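Local atomic coordinates of uncharacterized protein (Bacteroides vulgatus, PDB entry 4QB7), a protein that probably forms part of the tip of a fimbrium, a filamentous cell-surface appendage that mediates adhesion and biofilm formation. Residues N11-Y19 with W76-I86; A38-T47 with T59-T70. All coordinates share one frame; numbering follows the deposited sequence.

Contact 1 of 2, residues N11-Y19 with W76-I86; sequences NRTIGLDVY and WGYTNLRFWPI. With SO4 (sulfate ion), chain O; SO4 (sulfate ion), chain L.
Ile14 crosses the indole of Trp84 at about a right angle, its CG1 3.6 Å from the centroid of the five-membered ring and only 7° off the normal, a CH-pi contact over the face. CD1 carries the same branch on to the backbone of Phe83. The carbonyl of Ile14 is held as well: Tyr78 OH gives Ile14 O a hydrogen bond of 3.0 Å, lying in the carbonyl plane on a lone pair. This anchors the far end of the phenol, over one face of which sits a sulfate oxygen, while Leu16 CD1 meets Tyr78 CD1 obliquely at 3.7 Å. Further along, Val18 CG2 stands over the Trp76 indole, 3.8 Å from the centroid of its five-membered ring. Between these pairs the backbones of Leu16 and Trp76 are joined through two waters, one linking Leu16 N to Trp76 O, the other Leu16 O to Trp76 N.

At the opposite end, Thr13 and Phe83 form a single backbone bridge, next to which Trp84 N donates to Arg12 O. The Arg12 chain bends at its third torsion (chi3 44°) and slips its guanidinium between Ile86 CG1 on one face and Phe83 CB on the other. Arg12 NH1 donates to Trp84 O at 3.0 Å, 22° out of the guanidinium plane, and lies 3.1 Å from O1 of a second sulfate, to which Ile86 N donates.

Residues 11-19 belong to a predicted propeptide, consistent with this side of the contact being lost on maturation, if that processing occurs. Here strand 15-18 pairs in parallel with strand 159-178, and Trp84 NE1 bonds to Gly158 O. Leu16 packs on strands 40-47 and 64-72, and Trp76 against helix 30-36.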
loop_
_atom_site.group_PDB
_atom_site.type_symbol
_atom_site.label_atom_id
_atom_site.label_comp_id
_atom_site.label_asym_id
_atom_site.label_seq_id
_atom_site.Cartn_x
_atom_site.Cartn_y
_atom_site.Cartn_z
ATOM N N ASN A 11 5.144 -37.247 12.557
ATOM C CA ASN A 11 4.972 -36.027 13.366
ATOM C C ASN A 11 3.542 -35.422 13.188
ATOM O O ASN A 11 2.869 -35.693 12.181
ATOM C CB ASN A 11 6.070 -34.972 13.042
ATOM C CG ASN A 11 6.214 -33.853 14.068
ATOM O OD1 ASN A 11 6.301 -32.669 13.716
ATOM N ND2 ASN A 11 6.227 -34.196 15.360
ATOM N N ARG A 12 3.081 -34.624 14.183
ATOM C CA ARG A 12 1.743 -34.046 14.129
ATOM C C ARG A 12 1.728 -32.515 14.388
ATOM O O ARG A 12 0.702 -31.892 14.140
ATOM C CB ARG A 12 0.818 -34.784 15.119
ATOM C CG ARG A 12 -0.585 -35.085 14.568
ATOM C CD ARG A 12 -1.367 -36.154 15.327
ATOM N NE ARG A 12 -1.304 -36.027 16.790
ATOM C CZ ARG A 12 -2.181 -35.362 17.543
ATOM N NH1 ARG A 12 -3.208 -34.728 16.982
ATOM N NH2 ARG A 12 -2.031 -35.317 18.861
ATOM N N THR A 13 2.837 -31.896 14.832
ATOM C CA THR A 13 2.806 -30.442 15.059
ATOM C C THR A 13 2.868 -29.670 13.697
ATOM O O THR A 13 3.488 -30.106 12.710
ATOM C CB THR A 13 3.854 -29.961 16.095
ATOM O OG1 THR A 13 3.738 -28.537 16.253
ATOM C CG2 THR A 13 5.286 -30.357 15.738
ATOM N N ILE A 14 2.144 -28.546 13.675
ATOM C CA ILE A 14 1.957 -27.696 12.515
ATOM C C ILE A 14 3.137 -26.765 12.401
ATOM O O ILE A 14 3.425 -26.009 13.326
ATOM C CB ILE A 14 0.590 -26.952 12.596
ATOM C CG1 ILE A 14 -0.557 -27.987 12.622
ATOM C CG2 ILE A 14 0.420 -25.935 11.438
ATOM C CD1 ILE A 14 -1.813 -27.527 13.079
ATOM N N GLY A 15 3.834 -26.879 11.281
ATOM C CA GLY A 15 4.984 -26.054 10.972
ATOM C C GLY A 15 4.554 -24.855 10.163
ATOM O O GLY A 15 3.516 -24.899 9.479
ATOM N N LEU A 16 5.332 -23.759 10.271
ATOM C CA LEU A 16 5.046 -22.537 9.531
ATOM C C LEU A 16 6.199 -22.180 8.654
ATOM O O LEU A 16 7.348 -22.327 9.050
ATOM C CB LEU A 16 4.725 -21.323 10.439
ATOM C CG LEU A 16 3.681 -21.454 11.527
ATOM C CD1 LEU A 16 3.555 -20.157 12.267
ATOM C CD2 LEU A 16 2.343 -21.878 10.968
ATOM N N ASP A 17 5.889 -21.613 7.500
ATOM C CA ASP A 17 6.862 -21.100 6.556
ATOM C C ASP A 17 6.236 -19.951 5.808
ATOM O O ASP A 17 5.028 -19.927 5.624
ATOM C CB ASP A 17 7.339 -22.206 5.597
ATOM C CG ASP A 17 8.430 -21.775 4.634
ATOM O OD1 ASP A 17 9.319 -20.972 5.052
ATOM O OD2 ASP A 17 8.419 -22.257 3.475
ATOM N N VAL A 18 7.041 -18.977 5.424
ATOM C CA VAL A 18 6.614 -17.817 4.648
ATOM C C VAL A 18 7.489 -17.806 3.415
ATOM O O VAL A 18 8.716 -17.890 3.520
ATOM C CB VAL A 18 6.638 -16.492 5.430
ATOM C CG1 VAL A 18 6.191 -15.322 4.562
ATOM C CG2 VAL A 18 5.782 -16.585 6.679
ATOM N N TYR A 19 6.840 -17.812 2.252
ATOM C CA TYR A 19 7.473 -17.851 0.950
ATOM C C TYR A 19 8.214 -16.553 0.709
ATOM O O TYR A 19 7.703 -15.485 1.036
ATOM C CB TYR A 19 6.416 -18.120 -0.126
ATOM C CG TYR A 19 6.870 -17.926 -1.552
ATOM C CD1 TYR A 19 6.839 -16.667 -2.147
ATOM C CD2 TYR A 19 7.234 -19.013 -2.344
ATOM C CE1 TYR A 19 7.232 -16.481 -3.471
ATOM C CE2 TYR A 19 7.608 -18.844 -3.679
ATOM C CZ TYR A 19 7.606 -17.574 -4.239
ATOM O OH TYR A 19 7.990 -17.379 -5.547
ATOM N N TRP A 76 9.808 -19.851 12.112
ATOM C CA TRP A 76 8.535 -19.197 12.449
ATOM C C TRP A 76 7.822 -20.028 13.503
ATOM O O TRP A 76 7.761 -21.248 13.379
ATOM C CB TRP A 76 7.611 -19.040 11.231
ATOM C CG TRP A 76 8.080 -18.081 10.203
ATOM C CD1 TRP A 76 8.725 -18.371 9.037
ATOM C CD2 TRP A 76 7.875 -16.667 10.210
ATOM N NE1 TRP A 76 8.970 -17.218 8.334
ATOM C CE2 TRP A 76 8.500 -16.149 9.053
ATOM C CE3 TRP A 76 7.293 -15.770 11.129
ATOM C CZ2 TRP A 76 8.500 -14.783 8.756
ATOM C CZ3 TRP A 76 7.310 -14.413 10.838
ATOM C CH2 TRP A 76 7.912 -13.932 9.668
ATOM N N GLY A 77 7.299 -19.367 14.525
ATOM C CA GLY A 77 6.591 -20.014 15.613
ATOM C C GLY A 77 5.379 -19.257 16.099
ATOM O O GLY A 77 5.133 -18.109 15.713
ATOM N N TYR A 78 4.602 -19.932 16.929
ATOM C CA TYR A 78 3.392 -19.449 17.585
ATOM C C TYR A 78 3.421 -20.039 18.997
ATOM O O TYR A 78 4.076 -21.067 19.205
ATOM C CB TYR A 78 2.125 -19.818 16.775
ATOM C CG TYR A 78 1.974 -21.296 16.467
ATOM C CD1 TYR A 78 2.611 -21.869 15.372
ATOM C CD2 TYR A 78 1.154 -22.110 17.239
ATOM C CE1 TYR A 78 2.474 -23.227 15.081
ATOM C CE2 TYR A 78 0.995 -23.467 16.949
ATOM C CZ TYR A 78 1.665 -24.024 15.872
ATOM O OH TYR A 78 1.538 -25.364 15.579
ATOM N N THR A 79 2.791 -19.364 19.973
ATOM C CA THR A 79 2.793 -19.772 21.387
ATOM C C THR A 79 1.772 -20.901 21.681
ATOM O O THR A 79 2.161 -21.923 22.263
ATOM C CB THR A 79 2.575 -18.561 22.307
ATOM O OG1 THR A 79 1.303 -17.973 22.022
ATOM C CG2 THR A 79 3.671 -17.505 22.160
ATOM N N ASN A 80 0.490 -20.729 21.285
ATOM C CA ASN A 80 -0.554 -21.737 21.543
ATOM C C ASN A 80 -0.406 -22.907 20.583
ATOM O O ASN A 80 -0.924 -22.838 19.471
ATOM C CB ASN A 80 -1.967 -21.125 21.440
ATOM C CG ASN A 80 -2.248 -20.069 22.471
ATOM O OD1 ASN A 80 -2.192 -18.868 22.187
ATOM N ND2 ASN A 80 -2.537 -20.493 23.697
ATOM N N LEU A 81 0.294 -23.974 21.002
ATOM C CA LEU A 81 0.539 -25.139 20.149
ATOM C C LEU A 81 -0.721 -25.903 19.735
ATOM O O LEU A 81 -1.674 -26.073 20.498
ATOM C CB LEU A 81 1.558 -26.115 20.733
ATOM C CG LEU A 81 2.581 -26.591 19.688
ATOM C CD1 LEU A 81 3.544 -25.441 19.257
ATOM C CD2 LEU A 81 3.328 -27.815 20.175
ATOM N N ARG A 82 -0.711 -26.285 18.464
ATOM C CA ARG A 82 -1.758 -26.975 17.746
ATOM C C ARG A 82 -1.137 -28.089 16.952
ATOM O O ARG A 82 0.013 -27.981 16.510
ATOM C CB ARG A 82 -2.501 -26.009 16.808
ATOM C CG ARG A 82 -3.331 -24.936 17.488
ATOM C CD ARG A 82 -4.685 -25.425 17.970
ATOM N NE ARG A 82 -5.466 -24.305 18.495
ATOM C CZ ARG A 82 -5.381 -23.845 19.741
ATOM N NH1 ARG A 82 -4.573 -24.430 20.621
ATOM N NH2 ARG A 82 -6.108 -22.802 20.119
ATOM N N PHE A 83 -1.919 -29.147 16.739
ATOM C CA PHE A 83 -1.487 -30.345 16.051
ATOM C C PHE A 83 -2.386 -30.665 14.902
ATOM O O PHE A 83 -3.571 -30.340 14.958
ATOM C CB PHE A 83 -1.489 -31.516 17.057
ATOM C CG PHE A 83 -0.512 -31.327 18.197
ATOM C CD1 PHE A 83 -0.866 -30.590 19.327
ATOM C CD2 PHE A 83 0.768 -31.860 18.131
ATOM C CE1 PHE A 83 0.051 -30.370 20.356
ATOM C CE2 PHE A 83 1.676 -31.659 19.171
ATOM C CZ PHE A 83 1.314 -30.904 20.271
ATOM N N TRP A 84 -1.859 -31.350 13.872
ATOM C CA TRP A 84 -2.678 -31.799 12.749
ATOM C C TRP A 84 -3.673 -32.811 13.270
ATOM O O TRP A 84 -3.342 -33.540 14.212
ATOM C CB TRP A 84 -1.831 -32.427 11.633
ATOM C CG TRP A 84 -0.960 -31.458 10.884
ATOM C CD1 TRP A 84 0.389 -31.330 10.990
ATOM C CD2 TRP A 84 -1.379 -30.495 9.893
ATOM N NE1 TRP A 84 0.840 -30.337 10.152
ATOM C CE2 TRP A 84 -0.226 -29.803 9.471
ATOM C CE3 TRP A 84 -2.621 -30.149 9.326
ATOM C CZ2 TRP A 84 -0.268 -28.801 8.486
ATOM C CZ3 TRP A 84 -2.669 -29.137 8.382
ATOM C CH2 TRP A 84 -1.501 -28.489 7.951
ATOM N N PRO A 85 -4.884 -32.925 12.697
ATOM C CA PRO A 85 -5.811 -33.950 13.193
ATOM C C PRO A 85 -5.248 -35.374 13.029
ATOM O O PRO A 85 -4.436 -35.628 12.133
ATOM C CB PRO A 85 -7.061 -33.730 12.335
ATOM C CG PRO A 85 -6.949 -32.343 11.828
ATOM C CD PRO A 85 -5.492 -32.144 11.600
ATOM N N ILE A 86 -5.648 -36.287 13.926
ATOM C CA ILE A 86 -5.269 -37.710 13.863
ATOM C C ILE A 86 -6.142 -38.383 12.785
ATOM O O ILE A 86 -5.686 -39.309 12.115
ATOM C CB ILE A 86 -5.400 -38.428 15.242
ATOM C CG1 ILE A 86 -4.652 -37.675 16.359
ATOM C CG2 ILE A 86 -4.877 -39.871 15.177
ATOM C CD1 ILE A 86 -5.414 -37.672 17.769
HETATM S S SO4 O . 5.970 -23.877 16.458
HETATM O O1 SO4 O . 7.336 -23.528 16.860
HETATM O O2 SO4 O . 5.754 -23.619 15.021
HETATM O O3 SO4 O . 5.743 -25.305 16.693
HETATM O O4 SO4 O . 5.059 -23.080 17.279
HETATM S S SO4 L . -7.758 -34.860 16.608
HETATM O O1 SO4 L . -6.318 -34.554 16.601
HETATM O O2 SO4 L . -8.483 -33.846 15.842
HETATM O O3 SO4 L . -7.988 -36.184 16.016
HETATM O O4 SO4 L . -8.229 -34.835 17.995
HETATM O O HOH W 1 7.436 -23.783 12.311
HETATM O O HOH W 2 9.640 -21.811 10.217
#

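Contact 2 of 2, residues A38-T47 with T59-T70; sequences AGFGIFAYQT and TTPNFMYNEHAT. With SO4 (sulfate ion), chain D.
Pro61 sits on the ring of Tyr45, its CA over the ring centre, 3.7 Å from the centroid, while CB and CD rest against ring and hydroxyl. At the other end of strand 40-47, which pairs antiparallel with strand 64-72 in the mixed sheet, Ala69 CB fits the same way over Phe40, 3.6 Å from that centroid; CG of Phe40 stands between backbone N and carbonyl carbon (chi1 60°), swinging the ring beneath the methyl. Between them Ala44 CB lodges against Met64 CB (a selenomethionine) and the edge of Phe63, and Ile42 CG2 lies beside the selenium. On the other side the edge of Phe43 meets the face of Tyr65, offset, planes 83° apart. With an alanine in place of Tyr45, the ring face under Pro61 would be gone, which would probably open a gap there and free the turn to shift.

Two bulges interrupt the pairing: Phe63 and Met64 both donate to Ala44 O (classic), and Asn66 and Glu67 face Ile42 (G1). The backbone bonds give direction to a largely apolar seam, and side chains extend them at both ends: His68 NE2 donates to Ala38 O, while Asn62 OD1 accepts from Gln46 N at 2.7 Å and Asn62 ND2 donates to Gln46 O at 3.0 Å.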
loop_
_atom_site.group_PDB
_atom_site.type_symbol
_atom_site.label_atom_id
_atom_site.label_comp_id
_atom_site.label_asym_id
_atom_site.label_seq_id
_atom_site.Cartn_x
_atom_site.Cartn_y
_atom_site.Cartn_z
ATOM N N ALA A 38 6.408 -7.076 13.502
ATOM C CA ALA A 38 5.419 -7.752 14.333
ATOM C C ALA A 38 5.033 -9.198 13.921
ATOM O O ALA A 38 4.186 -9.808 14.573
ATOM C CB ALA A 38 4.165 -6.888 14.349
ATOM N N GLY A 39 5.613 -9.720 12.850
ATOM C CA GLY A 39 5.235 -11.028 12.337
ATOM C C GLY A 39 3.872 -10.940 11.683
ATOM O O GLY A 39 3.480 -9.877 11.203
ATOM N N PHE A 40 3.111 -12.021 11.703
ATOM C CA PHE A 40 1.789 -12.038 11.074
ATOM C C PHE A 40 0.774 -12.764 11.953
ATOM O O PHE A 40 1.149 -13.346 12.972
ATOM C CB PHE A 40 1.885 -12.681 9.664
ATOM C CG PHE A 40 2.375 -14.116 9.598
ATOM C CD1 PHE A 40 3.740 -14.405 9.576
ATOM C CD2 PHE A 40 1.476 -15.169 9.481
ATOM C CE1 PHE A 40 4.194 -15.719 9.489
ATOM C CE2 PHE A 40 1.936 -16.489 9.397
ATOM C CZ PHE A 40 3.295 -16.752 9.389
ATOM N N GLY A 41 -0.497 -12.682 11.569
ATOM C CA GLY A 41 -1.605 -13.328 12.263
ATOM C C GLY A 41 -2.295 -14.370 11.400
ATOM O O GLY A 41 -2.501 -14.142 10.205
ATOM N N ILE A 42 -2.644 -15.522 11.994
ATOM C CA ILE A 42 -3.271 -16.652 11.303
ATOM C C ILE A 42 -4.688 -16.901 11.780
ATOM O O ILE A 42 -4.952 -16.864 12.980
ATOM C CB ILE A 42 -2.444 -17.962 11.510
ATOM C CG1 ILE A 42 -0.937 -17.756 11.271
ATOM C CG2 ILE A 42 -3.003 -19.132 10.675
ATOM C CD1 ILE A 42 -0.048 -18.926 11.750
ATOM N N PHE A 43 -5.574 -17.226 10.825
ATOM C CA PHE A 43 -6.924 -17.742 11.004
ATOM C C PHE A 43 -6.892 -19.165 10.532
ATOM O O PHE A 43 -6.310 -19.430 9.484
ATOM C CB PHE A 43 -7.965 -16.956 10.215
ATOM C CG PHE A 43 -8.202 -15.530 10.641
ATOM C CD1 PHE A 43 -7.471 -14.487 10.073
ATOM C CD2 PHE A 43 -9.242 -15.212 11.506
ATOM C CE1 PHE A 43 -7.742 -13.151 10.411
ATOM C CE2 PHE A 43 -9.500 -13.886 11.863
ATOM C CZ PHE A 43 -8.753 -12.864 11.312
ATOM N N ALA A 44 -7.462 -20.099 11.292
ATOM C CA ALA A 44 -7.515 -21.492 10.878
ATOM C C ALA A 44 -8.879 -22.078 11.211
ATOM O O ALA A 44 -9.382 -21.932 12.324
ATOM C CB ALA A 44 -6.396 -22.290 11.508
ATOM N N TYR A 45 -9.488 -22.713 10.209
ATOM C CA TYR A 45 -10.823 -23.302 10.255
ATOM C C TYR A 45 -10.746 -24.805 10.032
ATOM O O TYR A 45 -10.408 -25.273 8.942
ATOM C CB TYR A 45 -11.699 -22.656 9.158
ATOM C CG TYR A 45 -11.905 -21.158 9.252
ATOM C CD1 TYR A 45 -10.867 -20.268 8.975
ATOM C CD2 TYR A 45 -13.164 -20.625 9.483
ATOM C CE1 TYR A 45 -11.059 -18.884 9.017
ATOM C CE2 TYR A 45 -13.374 -19.242 9.496
ATOM C CZ TYR A 45 -12.308 -18.380 9.309
ATOM O OH TYR A 45 -12.508 -17.026 9.352
ATOM N N GLN A 46 -11.049 -25.563 11.058
ATOM C CA GLN A 46 -11.072 -27.017 10.945
ATOM C C GLN A 46 -12.459 -27.491 10.439
ATOM O O GLN A 46 -13.497 -27.129 11.009
ATOM C CB GLN A 46 -10.706 -27.688 12.274
ATOM C CG GLN A 46 -10.514 -29.180 12.119
ATOM C CD GLN A 46 -10.246 -29.826 13.430
ATOM O OE1 GLN A 46 -9.171 -30.373 13.663
ATOM N NE2 GLN A 46 -11.218 -29.763 14.321
ATOM N N THR A 47 -12.448 -28.264 9.341
ATOM C CA THR A 47 -13.629 -28.844 8.713
ATOM C C THR A 47 -13.477 -30.363 8.699
ATOM O O THR A 47 -12.415 -30.901 9.036
ATOM C CB THR A 47 -13.830 -28.320 7.255
ATOM O OG1 THR A 47 -12.951 -29.007 6.359
ATOM C CG2 THR A 47 -13.715 -26.805 7.103
ATOM N N THR A 59 -18.929 -22.552 9.310
ATOM C CA THR A 59 -17.669 -22.784 10.028
ATOM C C THR A 59 -17.093 -21.452 10.516
ATOM O O THR A 59 -17.011 -20.489 9.740
ATOM C CB THR A 59 -16.640 -23.539 9.167
ATOM O OG1 THR A 59 -17.250 -24.706 8.637
ATOM C CG2 THR A 59 -15.407 -23.968 9.961
ATOM N N THR A 60 -16.682 -21.412 11.801
ATOM C CA THR A 60 -16.060 -20.246 12.439
ATOM C C THR A 60 -14.540 -20.487 12.554
ATOM O O THR A 60 -14.138 -21.652 12.460
ATOM C CB THR A 60 -16.703 -19.958 13.832
ATOM O OG1 THR A 60 -16.327 -20.948 14.796
ATOM C CG2 THR A 60 -18.209 -19.773 13.773
ATOM N N PRO A 61 -13.674 -19.450 12.789
ATOM C CA PRO A 61 -12.220 -19.721 12.953
ATOM C C PRO A 61 -11.980 -20.492 14.248
ATOM O O PRO A 61 -11.504 -19.970 15.257
ATOM C CB PRO A 61 -11.596 -18.320 12.961
ATOM C CG PRO A 61 -12.674 -17.433 13.413
ATOM C CD PRO A 61 -13.967 -18.006 12.927
ATOM N N ASN A 62 -12.370 -21.754 14.213
ATOM C CA ASN A 62 -12.414 -22.657 15.367
ATOM C C ASN A 62 -11.080 -23.282 15.754
ATOM O O ASN A 62 -11.019 -23.961 16.773
ATOM C CB ASN A 62 -13.412 -23.766 15.068
ATOM C CG ASN A 62 -13.078 -24.582 13.835
ATOM O OD1 ASN A 62 -11.923 -24.753 13.464
ATOM N ND2 ASN A 62 -14.077 -25.145 13.188
ATOM N N PHE A 63 -10.035 -23.114 14.937
ATOM C CA PHE A 63 -8.735 -23.749 15.166
ATOM C C PHE A 63 -7.666 -22.740 15.559
ATOM O O PHE A 63 -6.839 -23.032 16.406
ATOM C CB PHE A 63 -8.319 -24.515 13.909
ATOM C CG PHE A 63 -7.219 -25.504 14.159
ATOM C CD1 PHE A 63 -7.485 -26.722 14.780
ATOM C CD2 PHE A 63 -5.910 -25.219 13.787
ATOM C CE1 PHE A 63 -6.459 -27.628 15.029
ATOM C CE2 PHE A 63 -4.886 -26.131 14.030
ATOM C CZ PHE A 63 -5.164 -27.318 14.660
HETATM N N MSE A 64 -7.652 -21.568 14.915
HETATM C CA MSE A 64 -6.728 -20.479 15.233
HETATM C C MSE A 64 -7.477 -19.191 14.998
HETATM O O MSE A 64 -8.127 -19.067 13.966
HETATM C CB MSE A 64 -5.427 -20.532 14.377
HETATM C CG MSE A 64 -4.420 -21.618 14.781
HETATM SE SE MSE A 64 -2.799 -21.473 13.725
HETATM C CE MSE A 64 -1.860 -22.981 14.353
ATOM N N TYR A 65 -7.430 -18.248 15.944
ATOM C CA TYR A 65 -8.073 -16.948 15.764
ATOM C C TYR A 65 -7.027 -15.891 16.018
ATOM O O TYR A 65 -6.628 -15.686 17.170
ATOM C CB TYR A 65 -9.333 -16.748 16.649
ATOM C CG TYR A 65 -9.937 -15.377 16.435
ATOM C CD1 TYR A 65 -10.693 -15.097 15.299
ATOM C CD2 TYR A 65 -9.627 -14.317 17.288
ATOM C CE1 TYR A 65 -11.153 -13.805 15.036
ATOM C CE2 TYR A 65 -10.077 -13.021 17.029
ATOM C CZ TYR A 65 -10.857 -12.776 15.914
ATOM O OH TYR A 65 -11.312 -11.503 15.677
ATOM N N ASN A 66 -6.535 -15.265 14.945
ATOM C CA ASN A 66 -5.490 -14.246 15.007
ATOM C C ASN A 66 -4.290 -14.763 15.825
ATOM O O ASN A 66 -3.818 -14.094 16.750
ATOM C CB ASN A 66 -6.037 -12.913 15.558
ATOM C CG ASN A 66 -5.111 -11.756 15.374
ATOM O OD1 ASN A 66 -4.468 -11.628 14.340
ATOM N ND2 ASN A 66 -5.016 -10.897 16.378
ATOM N N GLU A 67 -3.822 -15.983 15.493
ATOM C CA GLU A 67 -2.660 -16.605 16.138
ATOM C C GLU A 67 -1.421 -15.821 15.750
ATOM O O GLU A 67 -1.190 -15.617 14.568
ATOM C CB GLU A 67 -2.529 -18.083 15.746
ATOM C CG GLU A 67 -1.502 -18.854 16.555
ATOM C CD GLU A 67 -1.758 -18.926 18.046
ATOM O OE1 GLU A 67 -2.912 -19.209 18.446
ATOM O OE2 GLU A 67 -0.799 -18.701 18.817
ATOM N N HIS A 68 -0.667 -15.324 16.739
ATOM C CA HIS A 68 0.531 -14.516 16.498
ATOM C C HIS A 68 1.735 -15.387 16.119
ATOM O O HIS A 68 2.283 -16.113 16.970
ATOM C CB HIS A 68 0.864 -13.650 17.724
ATOM C CG HIS A 68 1.854 -12.560 17.438
ATOM N ND1 HIS A 68 2.468 -11.863 18.459
ATOM C CD2 HIS A 68 2.311 -12.090 16.252
ATOM C CE1 HIS A 68 3.252 -10.983 17.870
ATOM N NE2 HIS A 68 3.190 -11.083 16.543
ATOM N N ALA A 69 2.132 -15.302 14.830
ATOM C CA ALA A 69 3.281 -16.004 14.267
ATOM C C ALA A 69 4.469 -15.051 14.189
ATOM O O ALA A 69 4.369 -13.973 13.590
ATOM C CB ALA A 69 2.945 -16.556 12.897
ATOM N N THR A 70 5.575 -15.410 14.858
ATOM C CA THR A 70 6.781 -14.582 14.882
ATOM C C THR A 70 8.009 -15.410 14.521
ATOM O O THR A 70 7.995 -16.641 14.644
ATOM C CB THR A 70 6.980 -13.920 16.263
ATOM O OG1 THR A 70 7.102 -14.920 17.284
ATOM C CG2 THR A 70 5.906 -12.933 16.598
HETATM S S SO4 D . -17.660 -24.376 14.252
HETATM O O1 SO4 D . -17.115 -24.288 12.923
HETATM O O2 SO4 D . -19.086 -24.615 14.125
HETATM O O3 SO4 D . -17.022 -25.484 14.965
HETATM O O4 SO4 D . -17.467 -23.167 15.026
HETATM O O HOH W 3 -16.664 -27.502 9.658
#

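From the N terminus, residues 11-19 meet residues 76-86 only after 56 intervening residues, so contact 1 closes a long loop. Inside it lies contact 2, where residues 38-47 meet 59-70 across an 11-residue connection carrying the short helix 52-55. The two are nested, not crossed. Strand 64-72 then turns into strand 75-77, its antiparallel neighbour in the same sheet, and Gly77 N lies 2.8 Å from Thr70 O, a probable hydrogen bond. Arg82 NE likewise reaches Phe63 O, and Val18 packs on Phe40. Contact 2 pairs strands 40-47 and 64-72 within the mixed sheet; contact 1 lays strand 15-18, which joins that sheet through strand 159-178, against strand 75-77 and the loop after it.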